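Local structure of S.cerevisiae chromosome XVI reading frame ORF YPL253c (Saccharomyces cerevisiae, 2O0A) at residues H104-L115 with D222-N230; I234-F242 with I251-I259. The protein recruits the minus-end-directed kinesin Kar3 to microtubules, helps cross-link antiparallel microtubules as its heterodimer partner, and has a C-terminal domain with a motor fold but no nucleotide-binding site. All blocks are in the same frame, centred on the assembly; numbering follows the deposited sequence. Where two conformers were deposited one is given.

Contact 1. Residues H104-L115 with D222-N230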
loop_
_atom_site.group_PDB
_atom_site.type_symbol
_atom_site.label_atom_id
_atom_site.label_comp_id
_atom_site.label_asym_id
_atom_site.label_seq_id
_atom_site.Cartn_x
_atom_site.Cartn_y
_atom_site.Cartn_z
ATOM N N HIS A 104 2.787 -12.124 -0.601
ATOM C CA HIS A 104 3.247 -11.148 0.377
ATOM C C HIS A 104 2.334 -11.010 1.607
ATOM O O HIS A 104 2.029 -9.885 2.081
ATOM C CB HIS A 104 3.436 -9.793 -0.305
ATOM C CG HIS A 104 4.806 -9.594 -0.884
ATOM N ND1 HIS A 104 5.713 -8.695 -0.363
ATOM C CD2 HIS A 104 5.428 -10.187 -1.931
ATOM C CE1 HIS A 104 6.832 -8.744 -1.065
ATOM N NE2 HIS A 104 6.685 -9.637 -2.027
ATOM N N GLY A 105 1.912 -12.143 2.165
ATOM C CA GLY A 105 1.104 -12.121 3.389
ATOM C C GLY A 105 1.774 -11.463 4.582
ATOM O O GLY A 105 1.098 -10.878 5.438
ATOM N N SER A 106 3.102 -11.546 4.660
ATOM C CA SER A 106 3.817 -10.962 5.787
ATOM C C SER A 106 3.636 -9.440 5.853
ATOM O O SER A 106 3.598 -8.855 6.944
ATOM C CB SER A 106 5.311 -11.321 5.740
ATOM O OG SER A 106 5.903 -10.758 4.592
ATOM N N LEU A 107 3.525 -8.800 4.688
ATOM C CA LEU A 107 3.311 -7.347 4.642
ATOM C C LEU A 107 1.939 -6.994 5.201
ATOM O O LEU A 107 1.789 -6.037 5.982
ATOM C CB LEU A 107 3.469 -6.805 3.217
ATOM C CG LEU A 107 3.485 -5.278 3.135
ATOM C CD1 LEU A 107 4.817 -4.684 3.699
ATOM C CD2 LEU A 107 3.258 -4.819 1.703
ATOM N N ARG A 108 0.942 -7.782 4.804
ATOM C CA ARG A 108 -0.416 -7.645 5.301
ATOM C C ARG A 108 -0.481 -7.798 6.827
ATOM O O ARG A 108 -1.077 -6.970 7.518
ATOM C CB ARG A 108 -1.327 -8.659 4.598
ATOM C CG ARG A 108 -2.800 -8.469 4.927
ATOM C CD ARG A 108 -3.614 -9.669 4.469
ATOM N NE ARG A 108 -3.302 -9.990 3.092
ATOM C CZ ARG A 108 -2.954 -11.186 2.612
ATOM N NH1 ARG A 108 -2.929 -12.292 3.354
ATOM N NH2 ARG A 108 -2.674 -11.283 1.329
ATOM N N GLU A 109 0.183 -8.840 7.331
ATOM C CA GLU A 109 0.294 -9.120 8.757
ATOM C C GLU A 109 0.913 -7.925 9.489
ATOM O O GLU A 109 0.380 -7.439 10.489
ATOM C CB GLU A 109 1.193 -10.345 8.913
ATOM C CG GLU A 109 1.425 -10.849 10.314
ATOM C CD GLU A 109 2.260 -12.123 10.320
ATOM O OE1 GLU A 109 3.393 -12.116 9.787
ATOM O OE2 GLU A 109 1.773 -13.140 10.854
ATOM N N SER A 110 2.033 -7.444 8.957
ATOM C CA SER A 110 2.749 -6.322 9.554
ATOM C C SER A 110 1.915 -5.051 9.566
ATOM O O SER A 110 1.955 -4.290 10.533
ATOM C CB SER A 110 4.082 -6.091 8.839
ATOM O OG SER A 110 4.943 -7.190 9.129
ATOM N N LEU A 111 1.147 -4.850 8.499
ATOM C CA LEU A 111 0.292 -3.679 8.408
ATOM C C LEU A 111 -0.719 -3.692 9.544
ATOM O O LEU A 111 -0.881 -2.706 10.253
ATOM C CB LEU A 111 -0.448 -3.649 7.064
ATOM C CG LEU A 111 -1.504 -2.555 6.906
ATOM C CD1 LEU A 111 -0.919 -1.149 7.021
ATOM C CD2 LEU A 111 -2.205 -2.734 5.583
ATOM N N ILE A 112 -1.403 -4.815 9.714
ATOM C CA ILE A 112 -2.458 -4.905 10.723
ATOM C C ILE A 112 -1.901 -4.716 12.131
ATOM O O ILE A 112 -2.497 -4.029 12.953
ATOM C CB ILE A 112 -3.201 -6.240 10.602
ATOM C CG1 ILE A 112 -4.335 -6.158 9.577
ATOM C CG2 ILE A 112 -3.849 -6.621 11.942
ATOM C CD1 ILE A 112 -4.141 -5.250 8.424
ATOM N N LYS A 113 -0.726 -5.277 12.378
ATOM C CA LYS A 113 -0.083 -5.129 13.681
ATOM C C LYS A 113 0.273 -3.663 13.959
ATOM O O LYS A 113 0.065 -3.161 15.071
ATOM C CB LYS A 113 1.158 -6.011 13.746
ATOM C CG LYS A 113 0.824 -7.478 13.804
ATOM C CD LYS A 113 1.973 -8.281 14.355
ATOM C CE LYS A 113 2.889 -8.784 13.269
ATOM N NZ LYS A 113 3.881 -9.746 13.850
ATOM N N PHE A 114 0.810 -2.983 12.948
ATOM C CA PHE A 114 1.142 -1.565 13.039
ATOM C C PHE A 114 -0.089 -0.713 13.389
ATOM O O PHE A 114 -0.016 0.238 14.184
ATOM C CB PHE A 114 1.776 -1.108 11.713
ATOM C CG PHE A 114 1.830 0.381 11.560
ATOM C CD1 PHE A 114 2.761 1.124 12.289
ATOM C CD2 PHE A 114 0.966 1.048 10.698
ATOM C CE1 PHE A 114 2.822 2.498 12.179
ATOM C CE2 PHE A 114 1.020 2.439 10.564
ATOM C CZ PHE A 114 1.950 3.174 11.330
ATOM N N LEU A 115 -1.219 -1.046 12.772
ATOM C CA LEU A 115 -2.445 -0.285 12.984
ATOM C C LEU A 115 -3.113 -0.629 14.292
ATOM O O LEU A 115 -3.543 0.269 15.014
ATOM C CB LEU A 115 -3.445 -0.556 11.866
ATOM C CG LEU A 115 -2.998 -0.126 10.478
ATOM C CD1 LEU A 115 -4.036 -0.533 9.435
ATOM C CD2 LEU A 115 -2.719 1.380 10.458
ATOM N N ASP A 222 -11.333 6.623 6.398
ATOM C CA ASP A 222 -11.215 5.347 5.677
ATOM C C ASP A 222 -9.809 5.173 5.147
ATOM O O ASP A 222 -9.219 6.110 4.612
ATOM C CB ASP A 222 -12.168 5.299 4.488
ATOM C CG ASP A 222 -13.631 5.413 4.892
ATOM O OD1 ASP A 222 -14.004 4.939 5.983
ATOM O OD2 ASP A 222 -14.406 5.975 4.087
ATOM N N PHE A 223 -9.300 3.951 5.303
ATOM C CA PHE A 223 -8.015 3.542 4.743
ATOM C C PHE A 223 -8.205 2.291 3.896
ATOM O O PHE A 223 -8.874 1.356 4.330
ATOM C CB PHE A 223 -7.033 3.258 5.885
ATOM C CG PHE A 223 -5.808 2.505 5.439
ATOM C CD1 PHE A 223 -4.899 3.119 4.583
ATOM C CD2 PHE A 223 -5.579 1.188 5.856
ATOM C CE1 PHE A 223 -3.773 2.446 4.125
ATOM C CE2 PHE A 223 -4.445 0.483 5.410
ATOM C CZ PHE A 223 -3.533 1.114 4.538
ATOM N N TYR A 224 -7.597 2.261 2.702
ATOM C CA TYR A 224 -7.703 1.106 1.811
ATOM C C TYR A 224 -6.329 0.554 1.529
ATOM O O TYR A 224 -5.462 1.287 1.055
ATOM C CB TYR A 224 -8.372 1.480 0.480
ATOM C CG TYR A 224 -9.707 2.145 0.655
ATOM C CD1 TYR A 224 -10.891 1.409 0.545
ATOM C CD2 TYR A 224 -9.784 3.518 0.908
ATOM C CE1 TYR A 224 -12.132 2.032 0.709
ATOM C CE2 TYR A 224 -11.024 4.136 1.079
ATOM C CZ TYR A 224 -12.172 3.393 0.976
ATOM O OH TYR A 224 -13.400 4.015 1.124
ATOM N N PHE A 225 -6.149 -0.736 1.806
ATOM C CA PHE A 225 -4.925 -1.448 1.447
ATOM C C PHE A 225 -5.233 -2.338 0.259
ATOM O O PHE A 225 -6.035 -3.277 0.355
ATOM C CB PHE A 225 -4.439 -2.258 2.646
ATOM C CG PHE A 225 -3.224 -3.104 2.381
ATOM C CD1 PHE A 225 -2.070 -2.560 1.839
ATOM C CD2 PHE A 225 -3.223 -4.445 2.754
ATOM C CE1 PHE A 225 -0.927 -3.349 1.627
ATOM C CE2 PHE A 225 -2.087 -5.242 2.557
ATOM C CZ PHE A 225 -0.932 -4.693 1.989
ATOM N N ILE A 226 -4.613 -2.013 -0.870
ATOM C CA ILE A 226 -4.852 -2.720 -2.120
ATOM C C ILE A 226 -3.656 -3.630 -2.387
ATOM O O ILE A 226 -2.517 -3.179 -2.356
ATOM C CB ILE A 226 -5.043 -1.722 -3.283
ATOM C CG1 ILE A 226 -6.242 -0.810 -3.022
ATOM C CG2 ILE A 226 -5.122 -2.472 -4.625
ATOM C CD1 ILE A 226 -7.576 -1.540 -2.846
ATOM N N GLU A 227 -3.918 -4.924 -2.624
ATOM C CA GLU A 227 -2.855 -5.868 -2.937
ATOM C C GLU A 227 -2.996 -6.329 -4.381
ATOM O O GLU A 227 -3.996 -6.939 -4.755
ATOM C CB GLU A 227 -2.880 -7.065 -1.990
ATOM C CG GLU A 227 -2.462 -6.698 -0.576
ATOM C CD GLU A 227 -2.629 -7.863 0.381
ATOM O OE1 GLU A 227 -3.725 -8.018 0.948
ATOM O OE2 GLU A 227 -1.659 -8.597 0.581
ATOM N N LEU A 228 -1.984 -6.023 -5.175
ATOM C CA LEU A 228 -1.885 -6.538 -6.530
ATOM C C LEU A 228 -0.638 -7.410 -6.531
ATOM O O LEU A 228 0.453 -6.913 -6.725
ATOM C CB LEU A 228 -1.783 -5.386 -7.526
ATOM C CG LEU A 228 -3.037 -4.515 -7.656
ATOM C CD1 LEU A 228 -2.708 -3.176 -8.238
ATOM C CD2 LEU A 228 -4.112 -5.262 -8.471
ATOM N N ASN A 229 -0.811 -8.705 -6.277
ATOM C CA ASN A 229 0.322 -9.521 -5.804
ATOM C C ASN A 229 0.818 -10.579 -6.795
ATOM O O ASN A 229 1.533 -11.516 -6.414
ATOM C CB ASN A 229 0.026 -10.152 -4.429
ATOM C CG ASN A 229 0.002 -9.128 -3.274
ATOM O OD1 ASN A 229 0.211 -7.910 -3.457
ATOM N ND2 ASN A 229 -0.257 -9.636 -2.073
ATOM N N ASN A 230 0.452 -10.404 -8.058
ATOM C CA ASN A 230 1.074 -11.149 -9.157
ATOM C C ASN A 230 1.125 -10.301 -10.430
ATOM O O ASN A 230 0.443 -9.273 -10.513
ATOM C CB ASN A 230 0.395 -12.515 -9.361
ATOM C CG ASN A 230 -1.105 -12.414 -9.544
ATOM O OD1 ASN A 230 -1.864 -13.123 -8.874
ATOM N ND2 ASN A 230 -1.544 -11.557 -10.462
HETATM O O HOH W 1 0.808 -7.720 0.834
#
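Arg108 and Glu227 form the polar end of this contact, a two-pronged salt bridge between helix 105-115 and strand 222-228. Arg108 NE meets Glu227 OE1 at 2.9 Å on its syn lone pair, nearly straight at 168° and close to the guanidinium plane. The second prong, from Arg108 NH2 to Glu227 OE2 (3.0 Å), is more bent and leaves both planes, because the two flat groups are twisted against each other. A kink in the arginine chain (chi3 -50°) turns this side edge of the guanidinium to the carboxylate. Glu227 OE2 also accepts from Asn229 ND2 at 3.2 Å, reaching it from the same face as Arg108 NH2, and from a water that bridges it to the backbone O of His104.

Next to this network the interface becomes apolar. Leu111 lays its CD2 branch over a face of the Phe225 ring, 3.6 Å from the centroid, a CH-pi contact. The same methyl lies at the edge of the Phe223 ring, 3.9 Å from CE2, so that one methyl serves both rings. Leu107 CD2 approaches the rim of Phe225, while Leu115 CD1, one turn on, meets the same Phe223 atom, CE2, at 4.2 Å.

A second shell fixes the arginine: NH1 donates to the backbone oxygens of Phe185 and Cys187, and NH2 also pairs with Asp188, which in turn accepts from Asn229 ND2. Two acids sharing one guanidinium probably remain ionised. In motor kinesins this helix would follow the P-loop and this strand probably lead into switch II. The helix runs almost antiparallel to the strand (173°) on one side of the central sheet of the motor-like fold. There Phe223 and Phe225 lean on Leu96 of the parallel neighbouring strand 94-99, and helix 72-89 packs alongside through Phe76 and Tyr80.

Contact 2. Residues I234-F242 with I251-I259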
loop_
_atom_site.group_PDB
_atom_site.type_symbol
_atom_site.label_atom_id
_atom_site.label_comp_id
_atom_site.label_asym_id
_atom_site.label_seq_id
_atom_site.Cartn_x
_atom_site.Cartn_y
_atom_site.Cartn_z
ATOM N N ILE A 234 -1.009 -6.870 -11.707
ATOM C CA ILE A 234 -0.312 -5.600 -11.913
ATOM C C ILE A 234 -0.539 -5.045 -13.325
ATOM O O ILE A 234 -0.679 -3.838 -13.516
ATOM C CB ILE A 234 1.191 -5.752 -11.622
ATOM C CG1 ILE A 234 1.407 -6.015 -10.128
ATOM C CG2 ILE A 234 1.964 -4.527 -12.081
ATOM C CD1 ILE A 234 2.770 -6.600 -9.794
ATOM N N GLU A 235 -0.552 -5.951 -14.302
ATOM C CA GLU A 235 -0.761 -5.585 -15.693
ATOM C C GLU A 235 -2.183 -5.123 -15.951
ATOM O O GLU A 235 -2.405 -4.205 -16.747
ATOM C CB GLU A 235 -0.420 -6.757 -16.601
ATOM C CG GLU A 235 1.061 -7.031 -16.692
ATOM C CD GLU A 235 1.364 -8.265 -17.516
ATOM O OE1 GLU A 235 0.466 -9.127 -17.668
ATOM O OE2 GLU A 235 2.513 -8.374 -17.990
ATOM N N GLN A 236 -3.133 -5.746 -15.255
ATOM C CA GLN A 236 -4.529 -5.321 -15.302
ATOM C C GLN A 236 -4.660 -3.893 -14.771
ATOM O O GLN A 236 -5.321 -3.057 -15.381
ATOM C CB GLN A 236 -5.427 -6.302 -14.543
ATOM C CG GLN A 236 -6.878 -6.300 -15.002
ATOM C CD GLN A 236 -7.660 -7.504 -14.504
ATOM O OE1 GLN A 236 -8.789 -7.368 -14.036
ATOM N NE2 GLN A 236 -7.063 -8.688 -14.607
ATOM N N PHE A 237 -3.986 -3.600 -13.657
ATOM C CA PHE A 237 -3.895 -2.233 -13.155
ATOM C C PHE A 237 -3.330 -1.301 -14.225
ATOM O O PHE A 237 -3.890 -0.245 -14.512
ATOM C CB PHE A 237 -3.043 -2.207 -11.875
ATOM C CG PHE A 237 -2.409 -0.876 -11.564
ATOM C CD1 PHE A 237 -3.183 0.239 -11.243
ATOM C CD2 PHE A 237 -1.021 -0.743 -11.557
ATOM C CE1 PHE A 237 -2.577 1.464 -10.932
ATOM C CE2 PHE A 237 -0.414 0.464 -11.254
ATOM C CZ PHE A 237 -1.189 1.576 -10.938
ATOM N N ASP A 238 -2.219 -1.705 -14.831
ATOM C CA ASP A 238 -1.568 -0.865 -15.828
ATOM C C ASP A 238 -2.479 -0.591 -17.026
ATOM O O ASP A 238 -2.597 0.551 -17.464
ATOM C CB ASP A 238 -0.276 -1.520 -16.310
ATOM C CG ASP A 238 0.478 -0.651 -17.289
ATOM O OD1 ASP A 238 1.056 0.356 -16.847
ATOM O OD2 ASP A 238 0.487 -0.968 -18.505
ATOM N N LYS A 239 -3.092 -1.656 -17.543
ATOM C CA LYS A 239 -4.015 -1.571 -18.681
ATOM C C LYS A 239 -5.231 -0.736 -18.345
ATOM O O LYS A 239 -5.590 0.176 -19.093
ATOM C CB LYS A 239 -4.470 -2.964 -19.114
ATOM C CG LYS A 239 -3.814 -3.488 -20.374
ATOM C CD LYS A 239 -4.412 -4.821 -20.788
ATOM C CE LYS A 239 -4.011 -5.934 -19.834
ATOM N NZ LYS A 239 -4.420 -7.274 -20.342
ATOM N N SER A 240 -5.854 -1.047 -17.210
ATOM C CA SER A 240 -7.107 -0.407 -16.809
ATOM C C SER A 240 -6.955 1.047 -16.367
ATOM O O SER A 240 -7.923 1.801 -16.431
ATOM C CB SER A 240 -7.799 -1.216 -15.708
ATOM O OG SER A 240 -7.247 -0.928 -14.436
ATOM N N ILE A 241 -5.758 1.430 -15.911
ATOM C CA ILE A 241 -5.485 2.804 -15.469
ATOM C C ILE A 241 -4.762 3.672 -16.508
ATOM O O ILE A 241 -5.185 4.800 -16.772
ATOM C CB ILE A 241 -4.717 2.849 -14.098
ATOM C CG1 ILE A 241 -5.593 2.328 -12.940
ATOM C CG2 ILE A 241 -4.144 4.254 -13.800
ATOM C CD1 ILE A 241 -6.923 3.061 -12.732
ATOM N N PHE A 242 -3.683 3.152 -17.097
ATOM C CA PHE A 242 -2.837 3.948 -17.984
ATOM C C PHE A 242 -3.084 3.736 -19.483
ATOM O O PHE A 242 -2.757 4.610 -20.278
ATOM C CB PHE A 242 -1.353 3.703 -17.685
ATOM C CG PHE A 242 -0.953 4.042 -16.275
ATOM C CD1 PHE A 242 -0.577 3.034 -15.390
ATOM C CD2 PHE A 242 -0.961 5.364 -15.833
ATOM C CE1 PHE A 242 -0.200 3.338 -14.090
ATOM C CE2 PHE A 242 -0.592 5.678 -14.523
ATOM C CZ PHE A 242 -0.214 4.657 -13.655
ATOM N N ILE A 251 -12.557 -3.985 -10.691
ATOM C CA ILE A 251 -11.176 -3.664 -10.330
ATOM C C ILE A 251 -10.747 -2.280 -10.831
ATOM O O ILE A 251 -10.198 -1.477 -10.074
ATOM C CB ILE A 251 -10.198 -4.784 -10.774
ATOM C CG1 ILE A 251 -10.321 -5.986 -9.821
ATOM C CG2 ILE A 251 -8.747 -4.275 -10.840
ATOM C CD1 ILE A 251 -9.780 -7.294 -10.366
ATOM N N ALA A 252 -11.008 -1.985 -12.104
ATOM C CA ALA A 252 -10.620 -0.688 -12.654
ATOM C C ALA A 252 -11.366 0.442 -11.965
ATOM O O ALA A 252 -10.787 1.497 -11.688
ATOM C CB ALA A 252 -10.862 -0.647 -14.160
ATOM N N LEU A 253 -12.646 0.218 -11.670
ATOM C CA LEU A 253 -13.464 1.230 -10.997
ATOM C C LEU A 253 -12.964 1.514 -9.573
ATOM O O LEU A 253 -12.909 2.672 -9.151
ATOM C CB LEU A 253 -14.950 0.842 -11.008
ATOM C CG LEU A 253 -15.666 0.858 -12.372
ATOM C CD1 LEU A 253 -17.125 0.466 -12.214
ATOM C CD2 LEU A 253 -15.570 2.205 -13.087
ATOM N N VAL A 254 -12.587 0.464 -8.842
ATOM C CA VAL A 254 -11.975 0.644 -7.509
ATOM C C VAL A 254 -10.695 1.489 -7.570
ATOM O O VAL A 254 -10.548 2.473 -6.838
ATOM C CB VAL A 254 -11.662 -0.710 -6.825
ATOM C CG1 VAL A 254 -10.800 -0.498 -5.567
ATOM C CG2 VAL A 254 -12.938 -1.420 -6.468
ATOM N N LEU A 255 -9.782 1.096 -8.454
ATOM C CA LEU A 255 -8.499 1.776 -8.600
ATOM C C LEU A 255 -8.675 3.231 -9.039
ATOM O O LEU A 255 -8.075 4.141 -8.475
ATOM C CB LEU A 255 -7.595 1.005 -9.558
ATOM C CG LEU A 255 -7.112 -0.329 -8.982
ATOM C CD1 LEU A 255 -6.533 -1.207 -10.083
ATOM C CD2 LEU A 255 -6.090 -0.063 -7.903
ATOM N N LYS A 256 -9.559 3.455 -10.003
ATOM C CA LYS A 256 -9.826 4.822 -10.436
ATOM C C LYS A 256 -10.395 5.674 -9.322
ATOM O O LYS A 256 -10.015 6.840 -9.177
ATOM C CB LYS A 256 -10.793 4.829 -11.611
ATOM C CG LYS A 256 -10.135 4.439 -12.898
ATOM C CD LYS A 256 -11.158 4.132 -13.982
ATOM C CE LYS A 256 -10.459 3.634 -15.228
ATOM N NZ LYS A 256 -9.665 4.698 -15.907
ATOM N N LYS A 257 -11.316 5.099 -8.552
ATOM C CA LYS A 257 -11.931 5.798 -7.431
ATOM C C LYS A 257 -10.909 6.155 -6.362
ATOM O O LYS A 257 -10.900 7.260 -5.851
ATOM C CB LYS A 257 -13.061 4.966 -6.811
ATOM C CG LYS A 257 -13.717 5.638 -5.605
ATOM C CD LYS A 257 -14.489 6.881 -6.018
ATOM C CE LYS A 257 -15.569 7.199 -5.025
ATOM N NZ LYS A 257 -16.479 8.231 -5.592
ATOM N N LEU A 258 -10.032 5.212 -6.019
ATOM C CA LEU A 258 -9.046 5.501 -4.983
ATOM C C LEU A 258 -8.018 6.545 -5.403
ATOM O O LEU A 258 -7.646 7.421 -4.631
ATOM C CB LEU A 258 -8.348 4.213 -4.558
ATOM C CG LEU A 258 -9.238 3.215 -3.828
ATOM C CD1 LEU A 258 -8.389 2.004 -3.489
ATOM C CD2 LEU A 258 -9.832 3.836 -2.561
ATOM N N ILE A 259 -7.560 6.449 -6.645
ATOM C CA ILE A 259 -6.573 7.390 -7.158
ATOM C C ILE A 259 -7.156 8.811 -7.230
ATOM O O ILE A 259 -6.488 9.785 -6.892
ATOM C CB ILE A 259 -6.065 6.931 -8.535
ATOM C CG1 ILE A 259 -5.210 5.665 -8.370
ATOM C CG2 ILE A 259 -5.314 8.074 -9.259
ATOM C CD1 ILE A 259 -5.057 4.805 -9.633
HETATM O O HOH W 2 -9.379 3.082 -18.285
#
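Ile241 is the main bump of this helix pair, a knob set into the hollow formed by Ala252, Leu255, Lys256 and Ile259. Its first torsion sets CG1 beside the backbone N (chi1 -67°), and the next sends CD1 across to the opposing helix. That methyl is pressed against Lys256 CG at 3.5 Å, tighter than usual, and rests on Leu255 CB. It meets Ile259 CD1 tip to tip at 4.0 Å.

The helices come nearest where both side chains are small. Ser240 CB touches Ala252 CB at 3.5 Å, another tight pair, and the two CA atoms are only 5.4 Å apart. On one flank of this point Leu255 pushes CD1 toward Phe237, 3.8 Å from ring atom CD1, while Ile259 CD1 comes to the ring edge. On another, the amide oxygen of Gln236 lies across the end of Ile251. The extended chain of Lys256 brings CE beside the Ser240 carbonyl oxygen, and a bend at the last torsion (chi4 -69°) turns NZ to the water that links it to Ser240 O.

The segment axes cross at -67°, 9.5 Å apart. The pair probably corresponds to kinesin helices alpha4 and alpha5. Both helices lie against other parts of the fold: Phe237 packs on Ile282 of helix 276-289, Ile251 and Leu255 on Met198 of strand 197-207, and Val254 on strand 157-160.

In the fold
Strand 221-228 connects the two contacts, whose centres are 18 Å apart. Its alternate residues face opposite sides of the sheet: Phe223, Phe225 and Glu227 belong to contact 1, whereas Tyr224 and Ile226 pack on Leu258 beside contact 2, with Tyr224 CD2 3.5 Å from Leu258 CD2. The chain then passes directly into helix 231-243, and Leu228 CD1 lies 3.8 Å from Phe237 CB. Contact 1 thus adjoins the place where motor kinesins hold nucleotide. Vik1 has no nucleotide site; an ethanediol, probably from crystallisation, lies about 3 Å from the His104 side chain. The helices of contact 2, as probable counterparts of alpha4 and alpha5, would lie on the microtubule-binding side of kinesins.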